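PDB 6DHT: xyloglucan-specific endo-beta-1,4-glucanase BoGH9A from Bacteroides ovatus, which cleaves the beta-1,4-linked glucan backbone of xyloglucan internally, releasing xyloglucan oligosaccharides. Local coordinates for residues Y25-E30 against F97-S102; L144-A149 against Y259-S264; S151-A156 against D230-G235. All coordinates share one frame; numbering follows the deposited sequence.

Contact 1: residues Y25-E30 against F97-S102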
loop_
_atom_site.group_PDB
_atom_site.type_symbol
_atom_site.label_atom_id
_atom_site.label_comp_id
_atom_site.label_asym_id
_atom_site.label_seq_id
_atom_site.Cartn_x
_atom_site.Cartn_y
_atom_site.Cartn_z
ATOM N N TYR A 25 -2.437 -18.119 12.118
ATOM C CA TYR A 25 -3.288 -18.669 11.071
ATOM C C TYR A 25 -4.749 -18.634 11.429
ATOM O O TYR A 25 -5.119 -18.821 12.586
ATOM C CB TYR A 25 -2.933 -20.134 10.808
ATOM C CG TYR A 25 -1.495 -20.331 10.492
ATOM C CD1 TYR A 25 -0.999 -20.174 9.196
ATOM C CD2 TYR A 25 -0.605 -20.696 11.489
ATOM C CE1 TYR A 25 0.341 -20.333 8.912
ATOM C CE2 TYR A 25 0.728 -20.871 11.214
ATOM C CZ TYR A 25 1.195 -20.694 9.925
ATOM O OH TYR A 25 2.528 -20.860 9.635
ATOM N N TYR A 26 -5.596 -18.384 10.433
ATOM C CA TYR A 26 -7.034 -18.532 10.647
ATOM C C TYR A 26 -7.377 -20.017 10.777
ATOM O O TYR A 26 -6.690 -20.854 10.175
ATOM C CB TYR A 26 -7.855 -17.926 9.494
ATOM C CG TYR A 26 -7.740 -16.410 9.401
ATOM C CD1 TYR A 26 -8.571 -15.581 10.133
ATOM C CD2 TYR A 26 -6.749 -15.833 8.625
ATOM C CE1 TYR A 26 -8.441 -14.190 10.068
ATOM C CE2 TYR A 26 -6.612 -14.449 8.551
ATOM C CZ TYR A 26 -7.436 -13.649 9.290
ATOM O OH TYR A 26 -7.252 -12.293 9.213
ATOM N N PRO A 27 -8.460 -20.340 11.512
ATOM C CA PRO A 27 -8.773 -21.765 11.719
ATOM C C PRO A 27 -8.912 -22.587 10.436
ATOM O O PRO A 27 -8.487 -23.747 10.423
ATOM C CB PRO A 27 -10.096 -21.714 12.473
ATOM C CG PRO A 27 -10.020 -20.464 13.263
ATOM C CD PRO A 27 -9.347 -19.477 12.309
ATOM N N ASN A 28 -9.493 -22.012 9.382
ATOM C CA ASN A 28 -9.672 -22.750 8.138
ATOM C C ASN A 28 -8.639 -22.463 7.077
ATOM O O ASN A 28 -8.773 -22.918 5.949
ATOM C CB ASN A 28 -11.062 -22.502 7.572
ATOM C CG ASN A 28 -12.136 -23.135 8.415
ATOM O OD1 ASN A 28 -11.942 -24.224 8.981
ATOM N ND2 ASN A 28 -13.268 -22.451 8.531
ATOM N N GLN A 29 -7.585 -21.737 7.446
ATOM C CA GLN A 29 -6.517 -21.404 6.510
ATOM C C GLN A 29 -5.631 -22.596 6.223
ATOM O O GLN A 29 -5.511 -23.498 7.051
ATOM C CB GLN A 29 -5.662 -20.272 7.100
ATOM C CG GLN A 29 -4.807 -19.533 6.096
ATOM C CD GLN A 29 -3.883 -18.524 6.765
ATOM O OE1 GLN A 29 -4.205 -17.996 7.836
ATOM N NE2 GLN A 29 -2.729 -18.273 6.158
ATOM N N GLU A 30 -5.010 -22.589 5.058
ATOM C CA GLU A 30 -3.859 -23.432 4.816
ATOM C C GLU A 30 -2.805 -23.023 5.839
ATOM O O GLU A 30 -2.616 -21.831 6.135
ATOM C CB GLU A 30 -3.369 -23.234 3.389
ATOM C CG GLU A 30 -2.185 -24.077 2.954
ATOM C CD GLU A 30 -1.815 -23.791 1.506
ATOM O OE1 GLU A 30 -1.018 -22.868 1.250
ATOM O OE2 GLU A 30 -2.363 -24.454 0.604
ATOM N N PHE A 97 2.989 -21.061 17.869
ATOM C CA PHE A 97 2.159 -20.253 16.980
ATOM C C PHE A 97 0.708 -20.326 17.404
ATOM O O PHE A 97 0.312 -21.189 18.187
ATOM C CB PHE A 97 2.322 -20.729 15.534
ATOM C CG PHE A 97 1.788 -22.114 15.276
ATOM C CD1 PHE A 97 0.475 -22.298 14.876
ATOM C CD2 PHE A 97 2.595 -23.233 15.426
ATOM C CE1 PHE A 97 -0.038 -23.568 14.629
ATOM C CE2 PHE A 97 2.086 -24.500 15.181
ATOM C CZ PHE A 97 0.788 -24.674 14.786
ATOM N N LEU A 98 -0.096 -19.414 16.868
ATOM C CA LEU A 98 -1.508 -19.331 17.203
ATOM C C LEU A 98 -2.360 -19.654 16.005
ATOM O O LEU A 98 -2.038 -19.274 14.871
ATOM C CB LEU A 98 -1.864 -17.922 17.681
ATOM C CG LEU A 98 -1.187 -17.399 18.950
ATOM C CD1 LEU A 98 -1.624 -15.981 19.235
ATOM C CD2 LEU A 98 -1.511 -18.272 20.141
ATOM N N ILE A 99 -3.472 -20.333 16.273
ATOM C CA ILE A 99 -4.564 -20.447 15.322
ATOM C C ILE A 99 -5.710 -19.696 15.968
ATOM O O ILE A 99 -6.095 -19.999 17.091
ATOM C CB ILE A 99 -4.969 -21.924 15.083
ATOM C CG1 ILE A 99 -3.813 -22.695 14.447
ATOM C CG2 ILE A 99 -6.197 -21.964 14.193
ATOM C CD1 ILE A 99 -4.104 -24.212 14.250
ATOM N N LYS A 100 -6.251 -18.679 15.301
ATOM C CA LYS A 100 -7.283 -17.864 15.927
ATOM C C LYS A 100 -8.044 -17.076 14.881
ATOM O O LYS A 100 -7.528 -16.809 13.790
ATOM C CB LYS A 100 -6.672 -16.898 16.935
ATOM C CG LYS A 100 -5.754 -15.880 16.310
ATOM C CD LYS A 100 -4.942 -15.121 17.338
ATOM C CE LYS A 100 -5.749 -14.080 18.083
ATOM N NZ LYS A 100 -4.899 -13.423 19.124
ATOM N N ASP A 101 -9.282 -16.741 15.202
ATOM C CA ASP A 101 -10.019 -15.766 14.417
ATOM C C ASP A 101 -9.310 -14.407 14.417
ATOM O O ASP A 101 -8.595 -14.047 15.354
ATOM C CB ASP A 101 -11.420 -15.592 14.995
ATOM C CG ASP A 101 -12.283 -16.800 14.799
ATOM O OD1 ASP A 101 -12.044 -17.570 13.845
ATOM O OD2 ASP A 101 -13.244 -16.950 15.585
ATOM N N SER A 102 -9.529 -13.675 13.327
ATOM C CA SER A 102 -9.099 -12.279 13.195
ATOM C C SER A 102 -7.601 -12.117 13.382
ATOM O O SER A 102 -7.141 -11.114 13.922
ATOM C CB SER A 102 -9.835 -11.415 14.197
ATOM O OG SER A 102 -11.229 -11.409 13.911
#

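Contact 2: residues L144-A149 against Y259-S264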
loop_
_atom_site.group_PDB
_atom_site.type_symbol
_atom_site.label_atom_id
_atom_site.label_comp_id
_atom_site.label_asym_id
_atom_site.label_seq_id
_atom_site.Cartn_x
_atom_site.Cartn_y
_atom_site.Cartn_z
ATOM N N LEU A 144 6.070 28.592 -0.877
ATOM C CA LEU A 144 6.377 29.441 -2.027
ATOM C C LEU A 144 6.019 28.801 -3.353
ATOM O O LEU A 144 6.290 27.623 -3.584
ATOM C CB LEU A 144 7.876 29.739 -2.057
ATOM C CG LEU A 144 8.355 31.058 -1.451
ATOM C CD1 LEU A 144 7.662 31.383 -0.139
ATOM C CD2 LEU A 144 9.862 30.986 -1.259
ATOM N N ILE A 145 5.421 29.588 -4.238
ATOM C CA ILE A 145 5.327 29.189 -5.631
ATOM C C ILE A 145 6.734 29.205 -6.211
ATOM O O ILE A 145 7.332 30.269 -6.389
ATOM C CB ILE A 145 4.419 30.144 -6.447
ATOM C CG1 ILE A 145 2.987 30.153 -5.899
ATOM C CG2 ILE A 145 4.437 29.773 -7.922
ATOM C CD1 ILE A 145 2.197 28.840 -6.073
ATOM N N HIS A 146 7.279 28.027 -6.471
ATOM C CA HIS A 146 8.534 27.868 -7.182
ATOM C C HIS A 146 8.410 28.484 -8.578
ATOM O O HIS A 146 7.310 28.569 -9.110
ATOM C CB HIS A 146 8.838 26.384 -7.288
ATOM C CG HIS A 146 10.228 26.061 -7.728
ATOM N ND1 HIS A 146 10.527 25.677 -9.017
ATOM C CD2 HIS A 146 11.396 26.025 -7.047
ATOM C CE1 HIS A 146 11.816 25.418 -9.111
ATOM N NE2 HIS A 146 12.368 25.613 -7.925
ATOM N N PRO A 147 9.529 28.947 -9.161
ATOM C CA PRO A 147 9.417 29.482 -10.521
ATOM C C PRO A 147 8.793 28.498 -11.519
ATOM O O PRO A 147 8.092 28.936 -12.428
ATOM C CB PRO A 147 10.872 29.786 -10.884
ATOM C CG PRO A 147 11.495 30.150 -9.586
ATOM C CD PRO A 147 10.848 29.238 -8.567
ATOM N N SER A 148 9.020 27.199 -11.337
ATOM C CA SER A 148 8.451 26.199 -12.241
ATOM C C SER A 148 6.922 26.124 -12.144
ATOM O O SER A 148 6.262 25.594 -13.043
ATOM C CB SER A 148 9.026 24.825 -11.938
ATOM O OG SER A 148 8.708 24.448 -10.610
ATOM N N ALA A 149 6.362 26.663 -11.066
ATOM C CA ALA A 149 4.929 26.585 -10.815
ATOM C C ALA A 149 4.189 27.897 -11.053
ATOM O O ALA A 149 2.973 27.953 -10.878
ATOM C CB ALA A 149 4.679 26.097 -9.378
ATOM N N TYR A 259 8.289 24.550 -1.019
ATOM C CA TYR A 259 7.812 25.016 -2.321
ATOM C C TYR A 259 6.756 24.090 -2.898
ATOM O O TYR A 259 6.780 22.899 -2.613
ATOM C CB TYR A 259 8.946 25.047 -3.347
ATOM C CG TYR A 259 10.073 26.011 -3.049
ATOM C CD1 TYR A 259 11.129 25.633 -2.248
ATOM C CD2 TYR A 259 10.084 27.280 -3.603
ATOM C CE1 TYR A 259 12.169 26.501 -1.976
ATOM C CE2 TYR A 259 11.128 28.161 -3.342
ATOM C CZ TYR A 259 12.160 27.762 -2.523
ATOM O OH TYR A 259 13.206 28.618 -2.247
ATOM N N VAL A 260 5.854 24.632 -3.705
ATOM C CA VAL A 260 5.091 23.819 -4.658
ATOM C C VAL A 260 5.727 24.014 -6.026
ATOM O O VAL A 260 6.149 25.125 -6.386
ATOM C CB VAL A 260 3.561 24.111 -4.685
ATOM C CG1 VAL A 260 2.920 23.800 -3.328
ATOM C CG2 VAL A 260 3.275 25.538 -5.101
ATOM N N VAL A 261 5.859 22.926 -6.763
ATOM C CA VAL A 261 6.527 22.939 -8.048
ATOM C C VAL A 261 5.581 22.649 -9.219
ATOM O O VAL A 261 4.359 22.482 -9.039
ATOM C CB VAL A 261 7.698 21.971 -8.034
ATOM C CG1 VAL A 261 8.673 22.353 -6.926
ATOM C CG2 VAL A 261 7.203 20.540 -7.819
ATOM N N GLN A 262 6.190 22.612 -10.406
ATOM C CA GLN A 262 5.537 22.443 -11.702
ATOM C C GLN A 262 4.289 21.559 -11.694
ATOM O O GLN A 262 4.322 20.433 -11.200
ATOM C CB GLN A 262 6.542 21.835 -12.680
ATOM C CG GLN A 262 6.066 21.727 -14.125
ATOM C CD GLN A 262 6.663 20.528 -14.863
ATOM O OE1 GLN A 262 7.877 20.441 -15.060
ATOM N NE2 GLN A 262 5.802 19.583 -15.261
ATOM N N LYS A 263 3.214 22.069 -12.274
ATOM C CA LYS A 263 2.022 21.266 -12.541
ATOM C C LYS A 263 2.356 20.117 -13.486
ATOM O O LYS A 263 3.129 20.285 -14.423
ATOM C CB LYS A 263 0.944 22.153 -13.165
ATOM C CG LYS A 263 0.410 23.233 -12.255
ATOM C CD LYS A 263 -0.393 24.251 -13.068
ATOM C CE LYS A 263 -0.993 25.324 -12.193
ATOM N NZ LYS A 263 -1.232 26.589 -12.967
ATOM N N SER A 264 1.781 18.933 -13.253
ATOM C CA SER A 264 2.026 17.792 -14.141
ATOM C C SER A 264 0.706 17.132 -14.526
ATOM O O SER A 264 -0.283 17.246 -13.811
ATOM C CB SER A 264 2.938 16.770 -13.485
ATOM O OG SER A 264 2.274 16.146 -12.395
HETATM O O HOH W 1 3.468 24.710 -13.451
HETATM O O HOH W 2 1.715 27.050 -13.282
#

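Contact 3: residues S151-A156 against D230-G235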
loop_
_atom_site.group_PDB
_atom_site.type_symbol
_atom_site.label_atom_id
_atom_site.label_comp_id
_atom_site.label_asym_id
_atom_site.label_seq_id
_atom_site.Cartn_x
_atom_site.Cartn_y
_atom_site.Cartn_z
ATOM N N SER A 151 2.168 31.157 -12.223
ATOM C CA SER A 151 1.043 31.441 -13.111
ATOM C C SER A 151 0.768 32.956 -13.090
ATOM O O SER A 151 1.325 33.666 -12.250
ATOM C CB SER A 151 -0.180 30.637 -12.667
ATOM O OG SER A 151 -0.668 31.080 -11.413
ATOM N N PRO A 152 -0.073 33.459 -14.015
ATOM C CA PRO A 152 -0.336 34.905 -14.084
ATOM C C PRO A 152 -0.633 35.541 -12.734
ATOM O O PRO A 152 0.012 36.524 -12.365
ATOM C CB PRO A 152 -1.572 34.984 -14.977
ATOM C CG PRO A 152 -1.398 33.863 -15.915
ATOM C CD PRO A 152 -0.775 32.742 -15.095
ATOM N N ASP A 153 -1.583 34.971 -12.003
ATOM C CA ASP A 153 -1.975 35.510 -10.711
ATOM C C ASP A 153 -1.083 35.022 -9.568
ATOM O O ASP A 153 -1.276 35.434 -8.422
ATOM C CB ASP A 153 -3.435 35.157 -10.417
ATOM C CG ASP A 153 -4.392 35.736 -11.445
ATOM O OD1 ASP A 153 -3.968 36.609 -12.238
ATOM O OD2 ASP A 153 -5.570 35.323 -11.454
ATOM N N ARG A 154 -0.123 34.147 -9.883
ATOM C CA ARG A 154 0.780 33.581 -8.879
ATOM C C ARG A 154 2.207 33.570 -9.398
ATOM O O ARG A 154 2.706 32.545 -9.851
ATOM C CB ARG A 154 0.365 32.152 -8.498
ATOM C CG ARG A 154 -0.901 32.084 -7.682
ATOM C CD ARG A 154 -1.295 30.649 -7.331
ATOM N NE ARG A 154 -2.356 30.653 -6.333
ATOM C CZ ARG A 154 -2.826 29.569 -5.725
ATOM N NH1 ARG A 154 -2.324 28.377 -6.014
ATOM N NH2 ARG A 154 -3.789 29.692 -4.827
ATOM N N PRO A 155 2.876 34.733 -9.356
ATOM C CA PRO A 155 4.273 34.777 -9.785
ATOM C C PRO A 155 5.189 34.052 -8.807
ATOM O O PRO A 155 4.831 33.908 -7.639
ATOM C CB PRO A 155 4.588 36.280 -9.810
ATOM C CG PRO A 155 3.564 36.908 -8.905
ATOM C CD PRO A 155 2.338 36.063 -9.026
ATOM N N ALA A 156 6.342 33.603 -9.291
ATOM C CA ALA A 156 7.356 32.992 -8.449
ATOM C C ALA A 156 7.528 33.785 -7.163
ATOM O O ALA A 156 7.655 35.013 -7.192
ATOM C CB ALA A 156 8.655 32.911 -9.189
ATOM N N ASP A 230 -4.482 24.880 -8.591
ATOM C CA ASP A 230 -4.513 26.311 -8.924
ATOM C C ASP A 230 -5.976 26.678 -9.168
ATOM O O ASP A 230 -6.610 26.083 -10.034
ATOM C CB ASP A 230 -3.665 26.538 -10.171
ATOM C CG ASP A 230 -3.609 28.007 -10.600
ATOM O OD1 ASP A 230 -4.525 28.783 -10.261
ATOM O OD2 ASP A 230 -2.629 28.366 -11.295
ATOM N N PRO A 231 -6.524 27.640 -8.396
ATOM C CA PRO A 231 -7.954 27.953 -8.498
ATOM C C PRO A 231 -8.356 28.568 -9.830
ATOM O O PRO A 231 -9.548 28.670 -10.091
ATOM C CB PRO A 231 -8.177 28.961 -7.370
ATOM C CG PRO A 231 -6.845 29.581 -7.154
ATOM C CD PRO A 231 -5.846 28.511 -7.419
ATOM N N GLU A 232 -7.386 28.942 -10.658
ATOM C CA GLU A 232 -7.697 29.466 -11.981
ATOM C C GLU A 232 -7.776 28.342 -13.001
ATOM O O GLU A 232 -8.875 27.899 -13.344
ATOM C CB GLU A 232 -6.676 30.523 -12.402
ATOM C CG GLU A 232 -6.673 31.759 -11.509
ATOM C CD GLU A 232 -8.046 32.406 -11.390
ATOM O OE1 GLU A 232 -8.665 32.689 -12.438
ATOM O OE2 GLU A 232 -8.512 32.621 -10.246
ATOM N N ASP A 233 -6.632 27.851 -13.463
ATOM C CA ASP A 233 -6.627 26.918 -14.589
ATOM C C ASP A 233 -6.945 25.457 -14.231
ATOM O O ASP A 233 -7.080 24.626 -15.126
ATOM C CB ASP A 233 -5.300 26.985 -15.339
ATOM C CG ASP A 233 -4.140 26.427 -14.545
ATOM O OD1 ASP A 233 -4.322 26.075 -13.357
ATOM O OD2 ASP A 233 -3.036 26.346 -15.120
ATOM N N GLY A 234 -7.054 25.150 -12.940
ATOM C CA GLY A 234 -7.423 23.800 -12.512
ATOM C C GLY A 234 -6.266 22.811 -12.432
ATOM O O GLY A 234 -6.463 21.664 -12.027
ATOM N N GLY A 235 -5.065 23.230 -12.818
ATOM C CA GLY A 235 -3.908 22.357 -12.775
ATOM C C GLY A 235 -3.456 22.104 -11.347
ATOM O O GLY A 235 -3.873 22.798 -10.417
HETATM O O HOH W 3 -3.444 31.274 -10.076
#

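Contact 1: residues Y25-E30 against F97-S102
Tyr25 uses both of its backbone polar groups on the other segment. Tyr25 N donates to Leu98 O at 3.0 Å. Tyr25 O accepts from Lys100 N at 2.9 Å, with an N-H...O angle of 157°. The same O also takes a CA-H...O contact from Ile99 CA. These bonds bridge Tyr25 to Ile99, a single bridge at the end of strand 93-99. That strand lies at the margin of an antiparallel sheet in the N-terminal Ig-like domain, where Ile99 also bonds through its backbone to Gly84. Lys100 to Ser102 then lead out of this sheet toward helix 105-117. Tyr26 begins a type I turn closed by Gln29 N to Tyr26 O. Tyr26 N is taken by the side chain, Gln29 OE1, at 3.0 Å. The Tyr26 ring runs along the outgoing chain, with CE1 3.5 Å from Ser102 N. Its hydroxyl bonds with Asp565 OD1 and Leu104 N. A phenylalanine in place of Tyr26 would probably leave Asp565 and Leu104 N without this hydroxyl partner. Tyr25 OH makes a weak hydrogen bond to Ile32 O. Apolar contacts flank the bridge. The edge of Tyr25 meets the face of Phe97 in an offset edge-to-face pair, planes at 86°. Phe97 CG lies between its backbone N and carbonyl carbon (chi1 66°), which sets the ring beside Tyr25. Pro27 CA rests 3.6 Å from Ile99 CG2. Pro27 CG also lies 3.6 Å from the carboxylate oxygen Asp101 OD1.

Contact 2: residues L144-A149 against Y259-S264
Ser148 OG is gripped from both segments. Gln262 N donates to Ser148 OG at 3.1 Å, with an N-H...O angle of 136°. On its own segment Ser148 OG shares a 2.7 Å hydrogen bond with His146 ND1. Ser148 OG sits between the backbone N and the carbonyl carbon of its own residue (chi1 61°), which lets it reach Gln262 N. His146 ND1 also accepts from Ser148 N, which is tilted from the ring plane. At the far side of the ring, NE2 bonds to Pro326 O. Both ring nitrogens are engaged, which probably fixes the ring's rotation. The His146 edge is turned to the face of Tyr259, an offset edge-to-face pair with planes at 87°. Val261 CG1 lies over one His146 face, 4.1 Å from His146 CG. Strands 143-145 and 259-260 run parallel here, in the middle of a small mixed sheet of the glycoside hydrolase family 9 domain. Val260 N donates to Leu144 O at 3.0 Å, and His146 N donates to Val260 O at 3.1 Å. Leu144 and Tyr259 lie side by side on one face of the sheet, with Leu144 CB 3.6 Å from Tyr259 CD2. Ile145 and Val260 meet on the other, Ile145 CD1 touching Val260 CG2 at 3.6 Å. Beyond the strands the 3-10 turn 147-149 places the methyl of Ala149 against the backbone of Val260 and Val261. Two waters extend the join. One links Ser148 O to Lys263 N. The second donates to Ala149 O and accepts from Lys263 NZ, the water lying 3.0 Å from Lys263 NZ.

Contact 3: residues S151-A156 against D230-G235
Arg154 lays one face of its guanidinium on the ring of Pro231. The two segments are surface loops of the family 9 domain. Residues 151-154 form a type I beta turn, and Asp230 and Asp233 each begin an Asx turn. The Arg154 and Pro231 side chains come from opposite directions. Pro231 CD sits 3.4 Å above the guanidinium plane, offset toward its rim, and lies 3.5 Å from Arg154 NH2. The Arg154 chain is extended from CG to NE (chi2 179°), which carries the flat group across to the proline. Its NH1 hydrogen-bonds to Tyr237 OH. The opposite charge of Asp230 is nearby but not in contact with it, and may still favour the guanidinium here. Asp153 and Glu232 cross at about a right angle, with their carboxylate planes turned 57° apart. Asp153 OD2 meets the aliphatic part of Glu232, 3.7 Å from Glu232 CG. Their charged oxygens are also near, Asp153 OD2 lying 4.2 Å from Glu232 OE2, which probably costs some repulsion. With CG anti to the backbone N (chi1 -179°), the Asp230 carboxylate reaches the neighbourhood of Ser151. Its OD2 forms a salt bridge with Lys263 NZ. Its OD1 accepts from Glu232 N, which approaches from above the carboxylate plane, and so closes the first Asx turn. The same OD1 is linked to Ser151 through one water, which donates to Asp230 OD1 at 2.7 Å and lies 3.1 Å from Ser151 OG.

Contact 1 stands apart, its centre about 50 Å from that of contact 2 and on the opposite side of the chain's centre. It belongs to the Ig-like domain and the chain leading out of it. Contacts 2 and 3 share the family 9 domain, and contact 3 is nested in the chain between the segments of contact 2. Contacts 1 and 2 are partly buried and combine strand-type backbone bonds with edge-to-face aromatic pairs. Contact 3 is a surface contact of charged side chains, proline and water. Lys263 joins contacts 2 and 3, its NZ bridging Asp230 OD2 and Asp233 OD2. Pro147 also packs on Ala156.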